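Local coordinates for protein spherulin-4 (Aspergillus clavatus, PDB 5C5G) that is a glycoside hydrolase of the Spherulin-4 family, probably acting on galactosaminogalactan, the fungal polysaccharide whose biosynthesis requires its Aspergillus fumigatus counterpart, at residues 136-141 with 164-169; 226-231 with 246-251. One frame throughout, in Å; residues are numbered along the deposited sequence.

Interaction 1: residues 136-141 with 164-169; sequences VVKGTS and TADSTV
Lys138 and Asp166 meet in a salt bridge that is the sole contact between residues 136-141 and 164-169. The ammonium NZ of Lys138 stands 3.2 Å from OD2 of Asp166 and donates a hydrogen bond to it, on its syn lone pair, facing OD1. OD1 of Asp166 lies 4.0 Å from the same NZ, so the carboxylate is gripped through one oxygen rather than as a fork. The two chains approach head-on, and the lysine chain bends at chi2 (-67°) before running extended to its tip.

The stronger partner of each charged group lies outside the two segments. Lys138 NZ donates to the backbone oxygen of His147, and Asp166 OD2 accepts from the backbone N of Val149; the Lys138-Asp166 bridge adds to these bonds, and the pair brackets the start of strand 148-152.

Within 136-141, the backbone oxygen of Val136 takes two hydrogen bonds from opposite faces of its plane: one from Gly139 N at 3.2 Å, the other from Thr140 OG1 at 2.7 Å. The hydroxyl thus ties Thr140 back to Val136 near the end of the helix.

This is a surface salt bridge of a (beta/alpha) barrel, linking the end region of helix 124-139 to the residues leading into strand 167-172, away from the sugar-binding residues.

Interaction 2: residues 226-231 with 246-251; sequences DEIFIT and SEFVDL
Phe248 carries the whole helix side of this contact, its ring reaching from helix 245-252 onto the side chains of Ile228 and Ile230 and the backbone of Phe229. With CG anti to the backbone N (chi1 164°), the phenyl group extends toward the barrel wall and sets its CZ end against the strand backbone.

Ile230 lies over one face of the ring in a CH-pi contact, its CB 4.1 Å from the ring centroid and 23° off the normal; CD1 of the same isoleucine approaches Phe248 CE1 to 4.0 Å. Ile228 adds its CG2 branch, 4.1 Å from Phe248 CE1. The CE1 side of the ring thus lies against both isoleucines.

Backbone atoms supply the rest. Ile230 N, 3.6 Å from Phe248 CZ, and Ile230 O, 3.8 Å from Phe248 CD2, cover the same face as Ile230 CB, whereas Ile228 O meets the edge in the ring plane, 3.5 Å from Phe248 CZ. Phe229 CA sits obliquely near that CZ. No hydrogen bond crosses between the segments, and all four touching residues are buried.

Phe229 points its CB away from the helix, and its side chain lies about 8 Å from that of Glu172, a residue of the N-acetyl-D-galactosamine site, which holds no sugar here. Val10 of strand 9-13 also touches Phe248.

The local axes lie 9.5 Å apart at 156°, nearly antiparallel: strand 227-230 and the helix that follows it form the last beta/alpha unit of an eight-stranded TIM barrel, with an aromatic side chain filling the strand-helix interface.

In the fold
From the N terminus the chain lays down four barrel strands before helix 124-139, where interaction 1 opens. It closes 23 residues later, around an interval that holds strand 148-152, and joins that helix to the entry of strand 167-172. Interaction 2 opens only afterwards, at strand 227-230, and closes across 14 intervening residues on helix 245-252. The two loops are thus in series, neither nested nor crossed, on opposite sides of the chain's centre with their own centres 24 Å apart. Ser167 OG and Glu227 OE2, 2.7 Å apart and probably hydrogen-bonded, connect the sixth and eighth strands of the same closed parallel sheet.

Interaction 1: residues 136-141 with 164-169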
ATOM      1  N   VAL A 136       1.023 -16.843   8.657  1.00 12.90           N
ATOM      2  CA  VAL A 136      -0.108 -17.255   7.838  1.00 11.73           C
ATOM      3  C   VAL A 136       0.056 -16.777   6.401  1.00 11.75           C
ATOM      4  O   VAL A 136      -0.116 -17.551   5.452  1.00 13.38           O
ATOM      5  CB  VAL A 136      -1.449 -16.760   8.423  1.00 14.65           C
ATOM      6  CG1 VAL A 136      -2.611 -17.078   7.480  1.00 15.87           C
ATOM      7  CG2 VAL A 136      -1.696 -17.393   9.781  1.00 16.23           C
ATOM      8  N   VAL A 137       0.409 -15.513   6.204  1.00 10.54           N
ATOM      9  CA  VAL A 137       0.584 -15.019   4.855  1.00 10.31           C
ATOM     10  C   VAL A 137       1.696 -15.772   4.136  1.00 10.63           C
ATOM     11  O   VAL A 137       1.533 -16.186   2.978  1.00 11.69           O
ATOM     12  CB  VAL A 137       0.893 -13.533   4.866  1.00  9.95           C
ATOM     13  CG1 VAL A 137       1.241 -13.030   3.465  1.00 11.25           C
ATOM     14  CG2 VAL A 137      -0.296 -12.778   5.402  1.00 10.25           C
ATOM     15  N   LYS A 138       2.828 -15.955   4.803  1.00 11.61           N
ATOM     16  CA  LYS A 138       3.975 -16.618   4.184  1.00 13.00           C
ATOM     17  C   LYS A 138       3.714 -18.092   3.906  1.00 13.86           C
ATOM     18  O   LYS A 138       4.373 -18.676   3.048  1.00 17.31           O
ATOM     19  CB  LYS A 138       5.214 -16.484   5.071  1.00 15.79           C
ATOM     20  CG  LYS A 138       5.672 -15.049   5.316  1.00 22.08           C
ATOM     21  CD  LYS A 138       6.197 -14.346   4.074  1.00 30.94           C
ATOM     22  CE  LYS A 138       6.729 -12.945   4.422  1.00 34.13           C
ATOM     23  NZ  LYS A 138       6.998 -12.072   3.222  1.00 29.22           N
ATOM     24  N   GLY A 139       2.780 -18.709   4.630  1.00 13.52           N
ATOM     25  CA  GLY A 139       2.551 -20.140   4.516  1.00 16.32           C
ATOM     26  C   GLY A 139       1.327 -20.564   3.727  1.00 15.82           C
ATOM     27  O   GLY A 139       1.075 -21.759   3.561  1.00 19.05           O
ATOM     28  N   THR A 140       0.559 -19.605   3.226  1.00 13.28           N
ATOM     29  CA  THR A 140      -0.690 -19.920   2.543  1.00 14.30           C
ATOM     30  C   THR A 140      -0.522 -19.887   1.030  1.00 13.60           C
ATOM     31  O   THR A 140      -0.143 -18.866   0.445  1.00 13.22           O
ATOM     32  CB  THR A 140      -1.805 -18.953   2.967  1.00 15.99           C
ATOM     33  OG1 THR A 140      -2.029 -19.052   4.384  1.00 16.06           O
ATOM     34  CG2 THR A 140      -3.101 -19.301   2.270  1.00 16.46           C
ATOM     35  N   SER A 141      -0.813 -21.023   0.397  1.00 14.50           N
ATOM     36  CA  SER A 141      -0.731 -21.123  -1.045  1.00 14.77           C
ATOM     37  C   SER A 141      -1.723 -20.152  -1.674  1.00 12.77           C
ATOM     38  O   SER A 141      -2.860 -20.032  -1.215  1.00 14.34           O
ATOM     39  CB  SER A 141      -1.049 -22.544  -1.500  1.00 18.75           C
ATOM     40  OG  SER A 141      -0.798 -22.678  -2.886  1.00 22.12           O
ATOM     41  N   THR A 164       8.296  -7.320  11.475  1.00 12.80           N
ATOM     42  CA  THR A 164       7.239  -8.299  11.212  1.00 13.12           C
ATOM     43  C   THR A 164       6.544  -8.094   9.870  1.00 13.14           C
ATOM     44  O   THR A 164       5.738  -8.925   9.447  1.00 15.23           O
ATOM     45  CB  THR A 164       6.183  -8.317  12.338  1.00 14.87           C
ATOM     46  OG1 THR A 164       5.398  -7.117  12.350  1.00 19.37           O
ATOM     47  CG2 THR A 164       6.858  -8.477  13.669  1.00 18.11           C
ATOM     48  N   ALA A 165       6.857  -7.008   9.184  1.00  9.82           N
ATOM     49  CA  ALA A 165       6.246  -6.674   7.899  1.00  9.81           C
ATOM     50  C   ALA A 165       7.344  -6.341   6.897  1.00  9.86           C
ATOM     51  O   ALA A 165       8.462  -5.958   7.281  1.00 12.21           O
ATOM     52  CB  ALA A 165       5.285  -5.500   8.039  1.00 10.65           C
ATOM     53  N   ASP A 166       7.042  -6.471   5.616  1.00  9.40           N
ATOM     54  CA  ASP A 166       7.938  -6.001   4.576  1.00 10.01           C
ATOM     55  C   ASP A 166       7.962  -4.487   4.488  1.00 10.04           C
ATOM     56  O   ASP A 166       9.019  -3.884   4.259  1.00 10.76           O
ATOM     57  CB  ASP A 166       7.540  -6.611   3.241  1.00 11.21           C
ATOM     58  CG  ASP A 166       7.720  -8.098   3.233  1.00 13.27           C
ATOM     59  OD1 ASP A 166       8.887  -8.541   3.329  1.00 15.26           O
ATOM     60  OD2 ASP A 166       6.739  -8.865   3.145  1.00 12.07           O
ATOM     61  N   SER A 167       6.809  -3.861   4.709  1.00  9.43           N
ATOM     62  CA  SER A 167       6.704  -2.400   4.780  1.00  8.42           C
ATOM     63  C   SER A 167       5.634  -2.013   5.759  1.00  9.39           C
ATOM     64  O   SER A 167       4.645  -2.737   5.907  1.00  9.14           O
ATOM     65  CB  SER A 167       6.374  -1.800   3.415  1.00 11.21           C
ATOM     66  OG  SER A 167       7.398  -2.079   2.475  1.00 14.84           O
ATOM     67  N   THR A 168       5.827  -0.866   6.401  1.00  8.43           N
ATOM     68  CA  THR A 168       4.866  -0.320   7.334  1.00  8.35           C
ATOM     69  C   THR A 168       4.589   1.119   6.959  1.00  8.39           C
ATOM     70  O   THR A 168       5.516   1.910   6.792  1.00  8.79           O
ATOM     71  CB  THR A 168       5.410  -0.369   8.781  1.00  9.20           C
ATOM     72  OG1 THR A 168       5.602  -1.729   9.178  1.00 10.35           O
ATOM     73  CG2 THR A 168       4.458   0.256   9.755  1.00 10.18           C
ATOM     74  N   VAL A 169       3.309   1.454   6.846  1.00  8.21           N
ATOM     75  CA  VAL A 169       2.872   2.825   6.607  1.00  8.68           C
ATOM     76  C   VAL A 169       2.956   3.599   7.906  1.00  8.23           C
ATOM     77  O   VAL A 169       2.096   3.499   8.766  1.00  9.49           O
ATOM     78  CB  VAL A 169       1.439   2.863   6.048  1.00  8.53           C
ATOM     79  CG1 VAL A 169       1.081   4.286   5.670  1.00 10.66           C
ATOM     80  CG2 VAL A 169       1.280   1.932   4.836  1.00 10.44           C
TER

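Interaction 2: residues 226-231 with 246-251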
ATOM      1  N   ASP A 226      10.630   3.840   1.258  1.00  8.72           N
ATOM      2  CA  ASP A 226      10.788   3.061   0.033  1.00  8.95           C
ATOM      3  C   ASP A 226       9.474   2.831  -0.698  1.00  8.68           C
ATOM      4  O   ASP A 226       9.500   2.312  -1.807  1.00  9.83           O
ATOM      5  CB  ASP A 226      11.433   1.720   0.357  1.00 10.76           C
ATOM      6  CG  ASP A 226      11.866   0.950  -0.872  1.00 12.22           C
ATOM      7  OD1 ASP A 226      12.659   1.502  -1.670  1.00 13.29           O
ATOM      8  OD2 ASP A 226      11.443  -0.226  -1.019  1.00 13.66           O
ATOM      9  N   GLU A 227       8.338   3.208  -0.108  1.00  9.02           N
ATOM     10  CA  GLU A 227       7.050   3.164  -0.807  1.00  8.21           C
ATOM     11  C   GLU A 227       6.314   4.446  -0.499  1.00  9.02           C
ATOM     12  O   GLU A 227       6.312   4.876   0.650  1.00  8.91           O
ATOM     13  CB  GLU A 227       6.203   1.945  -0.419  1.00 10.40           C
ATOM     14  CG  GLU A 227       7.024   0.667  -0.302  1.00 12.60           C
ATOM     15  CD  GLU A 227       6.284  -0.612  -0.605  1.00 14.02           C
ATOM     16  OE1 GLU A 227       5.285  -0.570  -1.364  1.00 15.21           O
ATOM     17  OE2 GLU A 227       6.720  -1.659  -0.100  1.00 15.49           O
ATOM     18  N   ILE A 228       5.724   5.075  -1.517  1.00  8.11           N
ATOM     19  CA  ILE A 228       5.168   6.414  -1.378  1.00  7.22           C
ATOM     20  C   ILE A 228       3.877   6.562  -2.183  1.00  7.82           C
ATOM     21  O   ILE A 228       3.821   6.149  -3.343  1.00  8.60           O
ATOM     22  CB  ILE A 228       6.158   7.468  -1.900  1.00  8.72           C
ATOM     23  CG1 ILE A 228       7.498   7.357  -1.172  1.00  9.34           C
ATOM     24  CG2 ILE A 228       5.567   8.863  -1.776  1.00  9.31           C
ATOM     25  CD1 ILE A 228       8.583   8.224  -1.758  1.00  9.46           C
ATOM     26  N   PHE A 229       2.873   7.176  -1.563  1.00  8.53           N
ATOM     27  CA  PHE A 229       1.693   7.670  -2.266  1.00  8.62           C
ATOM     28  C   PHE A 229       1.544   9.139  -1.921  1.00  8.96           C
ATOM     29  O   PHE A 229       1.557   9.503  -0.742  1.00  9.20           O
ATOM     30  CB  PHE A 229       0.443   6.939  -1.804  1.00  8.80           C
ATOM     31  CG  PHE A 229      -0.817   7.358  -2.519  1.00  8.36           C
ATOM     32  CD1 PHE A 229      -0.949   7.177  -3.886  1.00  9.90           C
ATOM     33  CD2 PHE A 229      -1.890   7.893  -1.815  1.00 10.10           C
ATOM     34  CE1 PHE A 229      -2.132   7.560  -4.541  1.00 11.55           C
ATOM     35  CE2 PHE A 229      -3.065   8.261  -2.466  1.00 10.46           C
ATOM     36  CZ  PHE A 229      -3.183   8.089  -3.815  1.00 11.24           C
ATOM     37  N   ILE A 230       1.427   9.988  -2.943  1.00  9.09           N
ATOM     38  CA  ILE A 230       1.186  11.414  -2.772  1.00  8.82           C
ATOM     39  C   ILE A 230       0.012  11.785  -3.658  1.00  9.63           C
ATOM     40  O   ILE A 230      -0.009  11.404  -4.828  1.00  9.96           O
ATOM     41  CB  ILE A 230       2.419  12.243  -3.160  1.00  9.28           C
ATOM     42  CG1 ILE A 230       3.517  12.013  -2.126  1.00 10.69           C
ATOM     43  CG2 ILE A 230       2.071  13.733  -3.226  1.00 12.49           C
ATOM     44  CD1 ILE A 230       4.888  12.576  -2.524  1.00 11.21           C
ATOM     45  N   THR A 231      -0.964  12.509  -3.107  1.00  9.58           N
ATOM     46  CA  THR A 231      -2.084  12.980  -3.891  1.00  9.73           C
ATOM     47  C   THR A 231      -2.545  14.345  -3.447  1.00  9.77           C
ATOM     48  O   THR A 231      -2.439  14.731  -2.278  1.00 10.31           O
ATOM     49  CB  THR A 231      -3.257  12.003  -3.845  1.00  9.95           C
ATOM     50  OG1 THR A 231      -4.304  12.529  -4.662  1.00 11.48           O
ATOM     51  CG2 THR A 231      -3.776  11.779  -2.432  1.00  9.77           C
ATOM     52  N   SER A 246      -0.159  11.718 -12.757  1.00 11.70           N
ATOM     53  CA  SER A 246       0.825  11.339 -13.765  1.00 14.31           C
ATOM     54  C   SER A 246       2.172  12.010 -13.474  1.00 13.12           C
ATOM     55  O   SER A 246       3.218  11.402 -13.671  1.00 13.03           O
ATOM     56  CB  SER A 246       0.336  11.648 -15.183  1.00 21.79           C
ATOM     57  OG  SER A 246       0.006  13.006 -15.328  1.00 32.65           O
ATOM     58  N   GLU A 247       2.140  13.268 -13.033  1.00 12.43           N
ATOM     59  CA  GLU A 247       3.360  13.995 -12.703  1.00 13.22           C
ATOM     60  C   GLU A 247       4.068  13.343 -11.517  1.00 11.74           C
ATOM     61  O   GLU A 247       5.286  13.202 -11.522  1.00 11.93           O
ATOM     62  CB  GLU A 247       3.062  15.468 -12.402  1.00 13.11           C
ATOM     63  CG  GLU A 247       2.689  16.290 -13.620  1.00 17.78           C
ATOM     64  CD  GLU A 247       1.213  16.229 -14.000  1.00 18.81           C
ATOM     65  OE1 GLU A 247       0.425  15.432 -13.454  1.00 17.99           O
ATOM     66  OE2 GLU A 247       0.837  17.007 -14.902  1.00 24.80           O
ATOM     67  N   PHE A 248       3.307  12.958 -10.501  1.00 10.78           N
ATOM     68  CA  PHE A 248       3.865  12.250  -9.366  1.00 10.80           C
ATOM     69  C   PHE A 248       4.582  10.976  -9.812  1.00 10.10           C
ATOM     70  O   PHE A 248       5.721  10.742  -9.436  1.00 10.58           O
ATOM     71  CB  PHE A 248       2.753  11.941  -8.347  1.00 10.87           C
ATOM     72  CG  PHE A 248       3.114  10.896  -7.333  1.00  9.46           C
ATOM     73  CD1 PHE A 248       4.189  11.056  -6.482  1.00 10.37           C
ATOM     74  CD2 PHE A 248       2.385   9.732  -7.251  1.00 10.44           C
ATOM     75  CE1 PHE A 248       4.514  10.062  -5.565  1.00 11.05           C
ATOM     76  CE2 PHE A 248       2.704   8.756  -6.329  1.00 10.74           C
ATOM     77  CZ  PHE A 248       3.774   8.926  -5.496  1.00 10.44           C
ATOM     78  N   VAL A 249       3.923  10.152 -10.621  1.00 10.22           N
ATOM     79  CA  VAL A 249       4.552   8.910 -11.029  1.00 11.12           C
ATOM     80  C   VAL A 249       5.777   9.193 -11.915  1.00 11.04           C
ATOM     81  O   VAL A 249       6.790   8.508 -11.802  1.00 11.40           O
ATOM     82  CB  VAL A 249       3.560   7.952 -11.685  1.00 10.24           C
ATOM     83  CG1 VAL A 249       4.269   6.654 -12.063  1.00 12.18           C
ATOM     84  CG2 VAL A 249       2.427   7.656 -10.724  1.00 11.69           C
ATOM     85  N   ASP A 250       5.712  10.211 -12.768  1.00 11.72           N
ATOM     86  CA  ASP A 250       6.873  10.588 -13.571  1.00 13.38           C
ATOM     87  C   ASP A 250       8.069  10.918 -12.671  1.00 12.14           C
ATOM     88  O   ASP A 250       9.210  10.581 -12.981  1.00 12.78           O
ATOM     89  CB  ASP A 250       6.583  11.814 -14.461  1.00 14.20           C
ATOM     90  CG  ASP A 250       5.739  11.489 -15.690  1.00 34.80           C
ATOM     91  OD1 ASP A 250       5.523  10.302 -16.001  1.00 41.55           O
ATOM     92  OD2 ASP A 250       5.305  12.450 -16.366  1.00 39.47           O
ATOM     93  N   LEU A 251       7.812  11.599 -11.564  1.00 11.33           N
ATOM     94  CA  LEU A 251       8.885  11.961 -10.648  1.00 11.64           C
ATOM     95  C   LEU A 251       9.407  10.734  -9.918  1.00 11.25           C
ATOM     96  O   LEU A 251      10.597  10.634  -9.615  1.00 12.55           O
ATOM     97  CB  LEU A 251       8.391  12.988  -9.630  1.00 12.78           C
ATOM     98  CG  LEU A 251       8.170  14.366 -10.232  1.00 13.47           C
ATOM     99  CD1 LEU A 251       7.320  15.197  -9.280  1.00 14.16           C
ATOM    100  CD2 LEU A 251       9.504  15.057 -10.528  1.00 16.82           C
TER